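Local atomic coordinates of cadherin-related family member 2 (Homo sapiens, PDB entry 5CZR), a protein that mediates calcium-dependent heterophilic adhesion with CDHR5 between neighbouring microvilli of epithelial cells, controlling how the microvilli pack at the apical membrane. Residues F125-V130 with F158-N163; L29-Q34 with I78-P83; A48-V53 with E69-F74. All coordinates share one frame; numbering follows the deposited sequence.

Contact 1: F125-V130 with F158-N163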
loop_
_atom_site.group_PDB
_atom_site.type_symbol
_atom_site.label_atom_id
_atom_site.label_comp_id
_atom_site.label_asym_id
_atom_site.label_seq_id
_atom_site.Cartn_x
_atom_site.Cartn_y
_atom_site.Cartn_z
ATOM N N PHE A 125 -21.719 -16.315 5.229
ATOM C CA PHE A 125 -21.372 -15.381 4.178
ATOM C C PHE A 125 -19.870 -15.376 4.053
ATOM O O PHE A 125 -19.163 -15.743 4.990
ATOM C CB PHE A 125 -21.876 -13.943 4.523
ATOM C CG PHE A 125 -22.129 -13.092 3.325
ATOM C CD1 PHE A 125 -23.234 -13.316 2.529
ATOM C CD2 PHE A 125 -21.245 -12.068 2.972
ATOM C CE1 PHE A 125 -23.487 -12.517 1.420
ATOM C CE2 PHE A 125 -21.485 -11.283 1.859
ATOM C CZ PHE A 125 -22.613 -11.501 1.087
ATOM N N SER A 126 -19.399 -14.841 2.945
ATOM C CA SER A 126 -18.002 -14.711 2.698
ATOM C C SER A 126 -17.672 -13.327 2.101
ATOM O O SER A 126 -18.316 -12.894 1.171
ATOM C CB SER A 126 -17.615 -15.821 1.719
ATOM O OG SER A 126 -16.338 -15.535 1.247
ATOM N N VAL A 127 -16.680 -12.649 2.666
ATOM C CA VAL A 127 -16.207 -11.393 2.136
ATOM C C VAL A 127 -14.745 -11.493 1.758
ATOM O O VAL A 127 -14.034 -12.372 2.226
ATOM C CB VAL A 127 -16.404 -10.205 3.117
ATOM C CG1 VAL A 127 -17.879 -9.967 3.355
ATOM C CG2 VAL A 127 -15.631 -10.415 4.409
ATOM N N LEU A 128 -14.326 -10.588 0.889
ATOM C CA LEU A 128 -12.952 -10.505 0.453
ATOM C C LEU A 128 -12.542 -9.057 0.321
ATOM O O LEU A 128 -13.168 -8.279 -0.409
ATOM C CB LEU A 128 -12.812 -11.189 -0.890
ATOM C CG LEU A 128 -11.423 -10.984 -1.529
ATOM C CD1 LEU A 128 -10.348 -11.713 -0.723
ATOM C CD2 LEU A 128 -11.437 -11.447 -2.972
ATOM N N ALA A 129 -11.429 -8.710 0.956
ATOM C CA ALA A 129 -10.801 -7.408 0.725
ATOM C C ALA A 129 -9.365 -7.585 0.280
ATOM O O ALA A 129 -8.663 -8.425 0.785
ATOM C CB ALA A 129 -10.855 -6.584 1.986
ATOM N N VAL A 130 -8.937 -6.770 -0.664
ATOM C CA VAL A 130 -7.589 -6.823 -1.202
ATOM C C VAL A 130 -6.833 -5.497 -1.010
ATOM O O VAL A 130 -7.395 -4.411 -1.153
ATOM C CB VAL A 130 -7.632 -7.211 -2.692
ATOM C CG1 VAL A 130 -6.219 -7.277 -3.268
ATOM C CG2 VAL A 130 -8.284 -8.575 -2.810
ATOM N N PHE A 158 -21.707 -14.040 15.763
ATOM C CA PHE A 158 -21.009 -14.240 14.518
ATOM C C PHE A 158 -19.527 -14.068 14.747
ATOM O O PHE A 158 -19.116 -13.356 15.644
ATOM C CB PHE A 158 -21.498 -13.260 13.463
ATOM C CG PHE A 158 -22.960 -13.378 13.166
ATOM C CD1 PHE A 158 -23.403 -14.334 12.280
ATOM C CD2 PHE A 158 -23.876 -12.562 13.793
ATOM C CE1 PHE A 158 -24.739 -14.478 11.997
ATOM C CE2 PHE A 158 -25.223 -12.650 13.496
ATOM C CZ PHE A 158 -25.660 -13.640 12.618
ATOM N N ARG A 159 -18.736 -14.782 13.960
ATOM C CA ARG A 159 -17.317 -14.639 14.014
ATOM C C ARG A 159 -16.847 -14.561 12.587
ATOM O O ARG A 159 -17.416 -15.197 11.692
ATOM C CB ARG A 159 -16.738 -15.750 14.899
ATOM C CG ARG A 159 -15.263 -16.008 14.765
ATOM C CD ARG A 159 -14.845 -17.415 15.168
ATOM N NE ARG A 159 -13.372 -17.549 15.344
ATOM C CZ ARG A 159 -12.730 -18.688 15.600
ATOM N NH1 ARG A 159 -11.411 -18.684 15.742
ATOM N NH2 ARG A 159 -13.391 -19.822 15.725
ATOM N N ILE A 160 -15.845 -13.731 12.332
ATOM C CA ILE A 160 -15.236 -13.705 10.984
ATOM C C ILE A 160 -13.856 -14.334 11.028
ATOM O O ILE A 160 -13.082 -14.013 11.908
ATOM C CB ILE A 160 -15.210 -12.280 10.396
ATOM C CG1 ILE A 160 -14.802 -12.315 8.943
ATOM C CG2 ILE A 160 -14.309 -11.334 11.200
ATOM C CD1 ILE A 160 -15.204 -11.083 8.160
ATOM N N LEU A 161 -13.567 -15.237 10.100
ATOM C CA LEU A 161 -12.295 -15.964 10.077
ATOM C C LEU A 161 -11.278 -15.251 9.165
ATOM O O LEU A 161 -11.651 -14.340 8.458
ATOM C CB LEU A 161 -12.508 -17.408 9.579
ATOM C CG LEU A 161 -13.591 -18.223 10.279
ATOM C CD1 LEU A 161 -13.639 -19.637 9.726
ATOM C CD2 LEU A 161 -13.345 -18.268 11.776
ATOM N N ALA A 162 -10.011 -15.682 9.221
ATOM C CA ALA A 162 -8.898 -14.997 8.538
ATOM C C ALA A 162 -9.032 -14.996 7.036
ATOM O O ALA A 162 -8.480 -14.142 6.368
ATOM C CB ALA A 162 -7.562 -15.622 8.926
ATOM N N ASN A 163 -9.765 -15.943 6.491
ATOM C CA ASN A 163 -10.035 -15.959 5.019
ATOM C C ASN A 163 -11.308 -15.175 4.602
ATOM O O ASN A 163 -11.781 -15.339 3.498
ATOM C CB ASN A 163 -10.162 -17.409 4.530
ATOM C CG ASN A 163 -11.423 -18.102 5.035
ATOM O OD1 ASN A 163 -12.152 -17.613 5.929
ATOM N ND2 ASN A 163 -11.673 -19.250 4.502
#

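Contact 2: L29-Q34 with I78-P83. With CA (calcium ion), chain E.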
loop_
_atom_site.group_PDB
_atom_site.type_symbol
_atom_site.label_atom_id
_atom_site.label_comp_id
_atom_site.label_asym_id
_atom_site.label_seq_id
_atom_site.Cartn_x
_atom_site.Cartn_y
_atom_site.Cartn_z
ATOM N N LEU A 29 24.392 13.194 -6.757
ATOM C CA LEU A 29 25.286 12.656 -7.774
ATOM C C LEU A 29 26.710 13.051 -7.423
ATOM O O LEU A 29 26.975 14.216 -7.133
ATOM C CB LEU A 29 24.925 13.179 -9.165
ATOM C CG LEU A 29 23.642 12.633 -9.784
ATOM C CD1 LEU A 29 23.237 13.457 -10.994
ATOM C CD2 LEU A 29 23.834 11.170 -10.168
ATOM N N VAL A 30 27.610 12.067 -7.410
ATOM C CA VAL A 30 28.983 12.283 -6.984
ATOM C C VAL A 30 29.936 11.568 -7.942
ATOM O O VAL A 30 29.748 10.414 -8.299
ATOM C CB VAL A 30 29.268 11.787 -5.532
ATOM C CG1 VAL A 30 30.523 12.459 -4.990
ATOM C CG2 VAL A 30 28.132 12.045 -4.568
ATOM N N ALA A 31 30.952 12.301 -8.352
ATOM C CA ALA A 31 31.982 11.800 -9.226
ATOM C C ALA A 31 33.292 12.424 -8.764
ATOM O O ALA A 31 33.289 13.308 -7.919
ATOM C CB ALA A 31 31.682 12.192 -10.659
ATOM N N GLU A 32 34.402 11.945 -9.317
ATOM C CA GLU A 32 35.739 12.463 -9.020
ATOM C C GLU A 32 36.485 12.651 -10.318
ATOM O O GLU A 32 36.151 12.051 -11.365
ATOM C CB GLU A 32 36.504 11.508 -8.118
ATOM C CG GLU A 32 36.886 10.186 -8.795
ATOM C CD GLU A 32 37.317 9.080 -7.817
ATOM O OE1 GLU A 32 36.896 9.099 -6.622
ATOM O OE2 GLU A 32 38.060 8.159 -8.255
ATOM N N ASP A 33 37.494 13.509 -10.259
ATOM C CA ASP A 33 38.259 13.851 -11.454
ATOM C C ASP A 33 39.720 13.976 -11.079
ATOM O O ASP A 33 40.079 14.810 -10.241
ATOM C CB ASP A 33 37.747 15.165 -12.057
ATOM C CG ASP A 33 38.367 15.466 -13.437
ATOM O OD1 ASP A 33 39.536 15.919 -13.495
ATOM O OD2 ASP A 33 37.663 15.300 -14.454
ATOM N N GLN A 34 40.554 13.159 -11.716
ATOM C CA GLN A 34 42.006 13.093 -11.427
ATOM C C GLN A 34 42.738 14.441 -11.637
ATOM O O GLN A 34 43.761 14.665 -11.024
ATOM C CB GLN A 34 42.680 12.024 -12.310
ATOM C CG GLN A 34 43.818 11.225 -11.609
ATOM C CD GLN A 34 43.313 10.066 -10.751
ATOM O OE1 GLN A 34 42.109 9.765 -10.691
ATOM N NE2 GLN A 34 44.251 9.400 -10.080
ATOM N N ILE A 78 22.492 9.413 -16.249
ATOM C CA ILE A 78 23.149 10.409 -15.478
ATOM C C ILE A 78 24.399 10.875 -16.196
ATOM O O ILE A 78 25.053 10.120 -16.878
ATOM C CB ILE A 78 23.447 9.950 -14.049
ATOM C CG1 ILE A 78 24.271 8.655 -14.028
ATOM C CG2 ILE A 78 22.142 9.762 -13.288
ATOM C CD1 ILE A 78 24.835 8.331 -12.647
ATOM N N SER A 79 24.756 12.131 -15.957
ATOM C CA SER A 79 25.858 12.763 -16.661
ATOM C C SER A 79 26.760 13.566 -15.695
ATOM O O SER A 79 26.262 14.274 -14.820
ATOM C CB SER A 79 25.278 13.729 -17.686
ATOM O OG SER A 79 26.296 14.379 -18.399
ATOM N N VAL A 80 28.065 13.422 -15.869
ATOM C CA VAL A 80 29.020 14.315 -15.266
ATOM C C VAL A 80 29.984 14.831 -16.344
ATOM O O VAL A 80 30.431 14.086 -17.198
ATOM C CB VAL A 80 29.793 13.644 -14.116
ATOM C CG1 VAL A 80 30.533 12.390 -14.593
ATOM C CG2 VAL A 80 30.762 14.630 -13.478
ATOM N N SER A 81 30.285 16.116 -16.275
ATOM C CA SER A 81 31.104 16.774 -17.270
ATOM C C SER A 81 32.213 17.545 -16.584
ATOM O O SER A 81 31.939 18.303 -15.641
ATOM C CB SER A 81 30.259 17.731 -18.080
ATOM O OG SER A 81 29.298 17.021 -18.817
ATOM N N ASP A 82 33.468 17.353 -17.004
ATOM C CA ASP A 82 34.502 18.353 -16.660
ATOM C C ASP A 82 34.414 19.432 -17.768
ATOM O O ASP A 82 33.414 19.454 -18.509
ATOM C CB ASP A 82 35.873 17.693 -16.412
ATOM C CG ASP A 82 36.512 17.132 -17.672
ATOM O OD1 ASP A 82 36.047 17.395 -18.811
ATOM O OD2 ASP A 82 37.498 16.409 -17.512
ATOM N N PRO A 83 35.371 20.371 -17.839
ATOM C CA PRO A 83 35.274 21.410 -18.892
ATOM C C PRO A 83 35.438 20.879 -20.318
ATOM O O PRO A 83 34.971 21.528 -21.252
ATOM C CB PRO A 83 36.415 22.359 -18.553
ATOM C CG PRO A 83 36.666 22.159 -17.094
ATOM C CD PRO A 83 36.413 20.699 -16.855
HETATM CA CA CA E . 39.455 16.123 -16.062
#

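Contact 3: A48-V53 with E69-F74. With CA (calcium ion), chain G; CA (calcium ion), chain F.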
loop_
_atom_site.group_PDB
_atom_site.type_symbol
_atom_site.label_atom_id
_atom_site.label_comp_id
_atom_site.label_asym_id
_atom_site.label_seq_id
_atom_site.Cartn_x
_atom_site.Cartn_y
_atom_site.Cartn_z
ATOM N N ALA A 48 13.894 11.187 -17.025
ATOM C CA ALA A 48 14.626 12.245 -16.319
ATOM C C ALA A 48 13.703 13.250 -15.637
ATOM O O ALA A 48 14.104 13.898 -14.674
ATOM C CB ALA A 48 15.555 12.962 -17.257
ATOM N N TYR A 49 12.474 13.373 -16.145
ATOM C CA TYR A 49 11.505 14.336 -15.626
ATOM C C TYR A 49 11.117 14.062 -14.144
ATOM O O TYR A 49 10.519 14.917 -13.496
ATOM C CB TYR A 49 10.229 14.361 -16.483
ATOM C CG TYR A 49 9.362 13.115 -16.310
ATOM C CD1 TYR A 49 8.425 13.037 -15.302
ATOM C CD2 TYR A 49 9.484 12.019 -17.173
ATOM C CE1 TYR A 49 7.629 11.900 -15.134
ATOM C CE2 TYR A 49 8.701 10.876 -17.011
ATOM C CZ TYR A 49 7.785 10.815 -15.966
ATOM O OH TYR A 49 6.987 9.706 -15.788
ATOM N N PHE A 50 11.399 12.865 -13.650
ATOM C CA PHE A 50 11.207 12.558 -12.235
ATOM C C PHE A 50 12.091 13.387 -11.304
ATOM O O PHE A 50 11.795 13.456 -10.108
ATOM C CB PHE A 50 11.475 11.075 -11.926
ATOM C CG PHE A 50 10.348 10.175 -12.269
ATOM C CD1 PHE A 50 9.221 10.109 -11.465
ATOM C CD2 PHE A 50 10.410 9.363 -13.420
ATOM C CE1 PHE A 50 8.149 9.290 -11.822
ATOM C CE2 PHE A 50 9.365 8.512 -13.738
ATOM C CZ PHE A 50 8.232 8.472 -12.936
ATOM N N PHE A 51 13.186 13.941 -11.836
ATOM C CA PHE A 51 14.172 14.613 -11.014
ATOM C C PHE A 51 14.596 15.971 -11.594
ATOM O O PHE A 51 14.344 16.285 -12.761
ATOM C CB PHE A 51 15.418 13.744 -10.893
ATOM C CG PHE A 51 15.176 12.396 -10.278
ATOM C CD1 PHE A 51 14.933 12.279 -8.885
ATOM C CD2 PHE A 51 15.228 11.227 -11.060
ATOM C CE1 PHE A 51 14.723 11.038 -8.308
ATOM C CE2 PHE A 51 14.956 9.992 -10.481
ATOM C CZ PHE A 51 14.712 9.887 -9.105
ATOM N N ALA A 52 15.253 16.766 -10.754
ATOM C CA ALA A 52 15.866 18.014 -11.161
ATOM C C ALA A 52 17.218 18.052 -10.521
ATOM O O ALA A 52 17.332 18.003 -9.295
ATOM C CB ALA A 52 15.042 19.214 -10.728
ATOM N N VAL A 53 18.258 18.080 -11.366
ATOM C CA VAL A 53 19.656 18.067 -10.890
ATOM C C VAL A 53 20.112 19.529 -10.763
ATOM O O VAL A 53 19.885 20.316 -11.673
ATOM C CB VAL A 53 20.569 17.320 -11.900
ATOM C CG1 VAL A 53 21.985 17.354 -11.424
ATOM C CG2 VAL A 53 20.109 15.854 -12.096
ATOM N N GLU A 69 3.359 1.316 -7.041
ATOM C CA GLU A 69 2.288 0.546 -7.643
ATOM C C GLU A 69 2.251 0.729 -9.163
ATOM O O GLU A 69 1.561 0.007 -9.844
ATOM C CB GLU A 69 0.932 0.926 -7.004
ATOM C CG GLU A 69 0.645 0.265 -5.646
ATOM C CD GLU A 69 1.508 0.752 -4.494
ATOM O OE1 GLU A 69 1.694 1.954 -4.325
ATOM O OE2 GLU A 69 2.004 -0.061 -3.698
ATOM N N THR A 70 2.998 1.702 -9.685
ATOM C CA THR A 70 2.919 2.098 -11.109
ATOM C C THR A 70 4.240 1.845 -11.851
ATOM O O THR A 70 4.218 1.404 -12.981
ATOM C CB THR A 70 2.502 3.567 -11.171
ATOM O OG1 THR A 70 1.095 3.617 -10.952
ATOM C CG2 THR A 70 2.799 4.241 -12.503
ATOM N N LEU A 71 5.361 2.106 -11.182
ATOM C CA LEU A 71 6.701 2.010 -11.756
ATOM C C LEU A 71 7.692 1.742 -10.621
ATOM O O LEU A 71 8.088 2.669 -9.900
ATOM C CB LEU A 71 7.028 3.340 -12.441
ATOM C CG LEU A 71 8.289 3.411 -13.265
ATOM C CD1 LEU A 71 8.228 2.409 -14.428
ATOM C CD2 LEU A 71 8.465 4.820 -13.799
ATOM N N TYR A 72 8.000 0.474 -10.384
ATOM C CA TYR A 72 8.699 0.098 -9.158
ATOM C C TYR A 72 10.196 0.169 -9.272
ATOM O O TYR A 72 10.906 0.217 -8.280
ATOM C CB TYR A 72 8.236 -1.283 -8.651
ATOM C CG TYR A 72 8.922 -2.505 -9.336
ATOM C CD1 TYR A 72 9.058 -2.606 -10.733
ATOM C CD2 TYR A 72 9.500 -3.491 -8.573
ATOM C CE1 TYR A 72 9.738 -3.665 -11.332
ATOM C CE2 TYR A 72 10.147 -4.596 -9.146
ATOM C CZ TYR A 72 10.291 -4.674 -10.526
ATOM O OH TYR A 72 10.943 -5.740 -11.082
ATOM N N THR A 73 10.669 0.175 -10.511
ATOM C CA THR A 73 12.014 0.599 -10.818
ATOM C C THR A 73 12.002 1.289 -12.171
ATOM O O THR A 73 11.099 1.046 -12.982
ATOM C CB THR A 73 13.001 -0.554 -10.984
ATOM O OG1 THR A 73 12.611 -1.294 -12.142
ATOM C CG2 THR A 73 13.031 -1.455 -9.752
ATOM N N PHE A 74 13.045 2.080 -12.434
ATOM C CA PHE A 74 13.242 2.657 -13.747
ATOM C C PHE A 74 14.659 3.163 -13.921
ATOM O O PHE A 74 15.404 3.274 -12.940
ATOM C CB PHE A 74 12.228 3.762 -14.032
ATOM C CG PHE A 74 12.281 4.923 -13.076
ATOM C CD1 PHE A 74 11.553 4.908 -11.909
ATOM C CD2 PHE A 74 13.062 6.039 -13.364
ATOM C CE1 PHE A 74 11.593 5.969 -11.031
ATOM C CE2 PHE A 74 13.080 7.132 -12.515
ATOM C CZ PHE A 74 12.351 7.092 -11.335
HETATM CA CA CA G . 2.507 1.059 -1.672
HETATM CA CA CA F . 1.767 4.175 -4.457
HETATM O O HOH W 1 1.871 6.385 -4.695
HETATM O O HOH W 2 -0.389 3.912 -4.436
#

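Contact 1: F125-V130 with F158-N163
I160 swings its CG1 anti to the backbone N (chi1 -171°) and continues nearly extended, so that CD1 reaches V127, where a chi1 of -64° sets CG1 anti to the carbonyl carbon and thereby puts CG2 between the backbone N and that carbon. The result is a single methyl-to-methyl touch, V127 CG2 to I160 CD1 at 3.8 Å, with the two side chains crossing at about a right angle. The two strands are second neighbours in the sheet, with strand 165-168 between them; that strand and G164 just before it hydrogen-bond to both flanks, pairing F125 with I166, V127 with G164 and R159 with V167. Between the flanks themselves, the methyl pair is the one side-chain contact. Further packing comes from the facing sheet, where I160 rests on Y142 and I144 while V127 meets L185. Just beyond strand 158-160, N163 turns the chain back toward strand 165-168, its OD1 accepting the N-H of S165 in an Asx turn; V127 O and N163 O only pass each other, 3.9 Å apart. The arrangement belongs to one flank of the Greek-key beta sandwich of the second cadherin repeat, EC2.

Contact 2: L29-Q34 with I78-P83
The two segments run in much the same direction, 31° apart, with the nearest backbones at A31 and V80, whose CA atoms are 7.2 Å from each other. They come from the two facing sheets of EC1, strand 25-32 from one and strand 73-81 from the other, so they meet through side chains across the sandwich. Three steps of the same register illustrate how a beta sandwich can pass from an oily interior to a metal site. At the first, L29 and I78 cross obliquely, and L29 CD2 settles against the branch methyl I78 CG2 at 3.8 Å while also nearing the far methyl, CD1. At the second, where the backbones are closest, the single methyl of A31 already meets V80, CB to CG2 at 3.8 Å; F7 lies against A31, I78 and V80, and Y41 against L29 and V80. At the third, the chemistry changes. D33, with CG anti to its N (chi1 -171°), presents both carboxylate oxygens to a calcium ion, OD1 at 2.6 Å and OD2 at 2.5 Å. D82 offers one, OD2, also 2.5 Å from the ion, and its OD1 accepts the backbone N-H groups of Y84 and I85. N2, V3, D35 and D37 complete the site at the N-terminal tip of the repeat. The carboxylate planes are turned 57° apart, and D33 OD2 stands 3.3 Å from D82 OD2 without a bond. Two oxygens probably both carrying negative charge would repel at that distance; the calcium ion probably offsets this and lets the carboxylates sit so close, so the pairing of these two side chains is likely to depend on calcium.

Contact 3: A48-V53 with E69-F74
E69 OE1 lies 2.2 Å from one calcium ion, and a few residues further along the same segment L71 turns against F50, and F74 against both F50 and F51. This is how the base of a cadherin repeat is built: a DXE motif, here D67 to E69, reaches into the calcium-binding linker between EC1 and EC2, while the chain beyond it enters the sandwich. E69 bridges two metals, for OE2 binds a second calcium ion at 2.4 Å. E18 and D100 serve both ions; D67 and two waters complete the site of the first ion, and D97, the carbonyl of R98 and D133 of EC2 that of the second.

The hydrophobic half rests on three phenylalanines. A short 3-10 turn, held by F51 N donating to A48 O at 3.0 Å, carries F50 and leads into strand 51-53 with F51, F50 CB lying over one face of the F51 ring. F74, its CG between the backbone N and the carbonyl carbon (chi1 60°), then brings its ring over one face of F50. The two form an offset stack, centroids 4.5 Å apart and planes 29° from parallel. Y49 lies over the opposite face of F50, with CE1 above the ring centre. L71 adds a methyl, CD2, which approaches F50 CZ obliquely at 3.8 Å. Replacing F50 by an alanine would probably leave F74 without its stacking partner and open a gap beside L71 CD2. V93 of strand 86-96 touches both F51 and F74. One corner of the F74 ring does double duty: CE2 approaches F50 CD2 to 3.6 Å, and F51 CE2 comes to the ring edge, 4.0 Å from the same atom.

Contacts 2 and 3 divide EC1 between them. Their centres are 22 Å apart, both use strand 73-81, and they meet where L29 CD1 lies 4.1 Å from V53 CG2. Contact 3 sits at the strand's start beside the linker calcium ions, contact 2 at its end beside the calcium ion of the N-terminal tip. Contact 1 belongs to EC2, its centre 57 Å from that of contact 2, but its nearest atoms come within about 10 Å of contact 3. The shared linker probably accounts for that proximity: segment 125-130 runs directly into D131 and D133, and D133 shares a calcium ion with E69. Segments 29-34 and 125-130 occupy equivalent strands of the two repeats, each leading to calcium-binding aspartates.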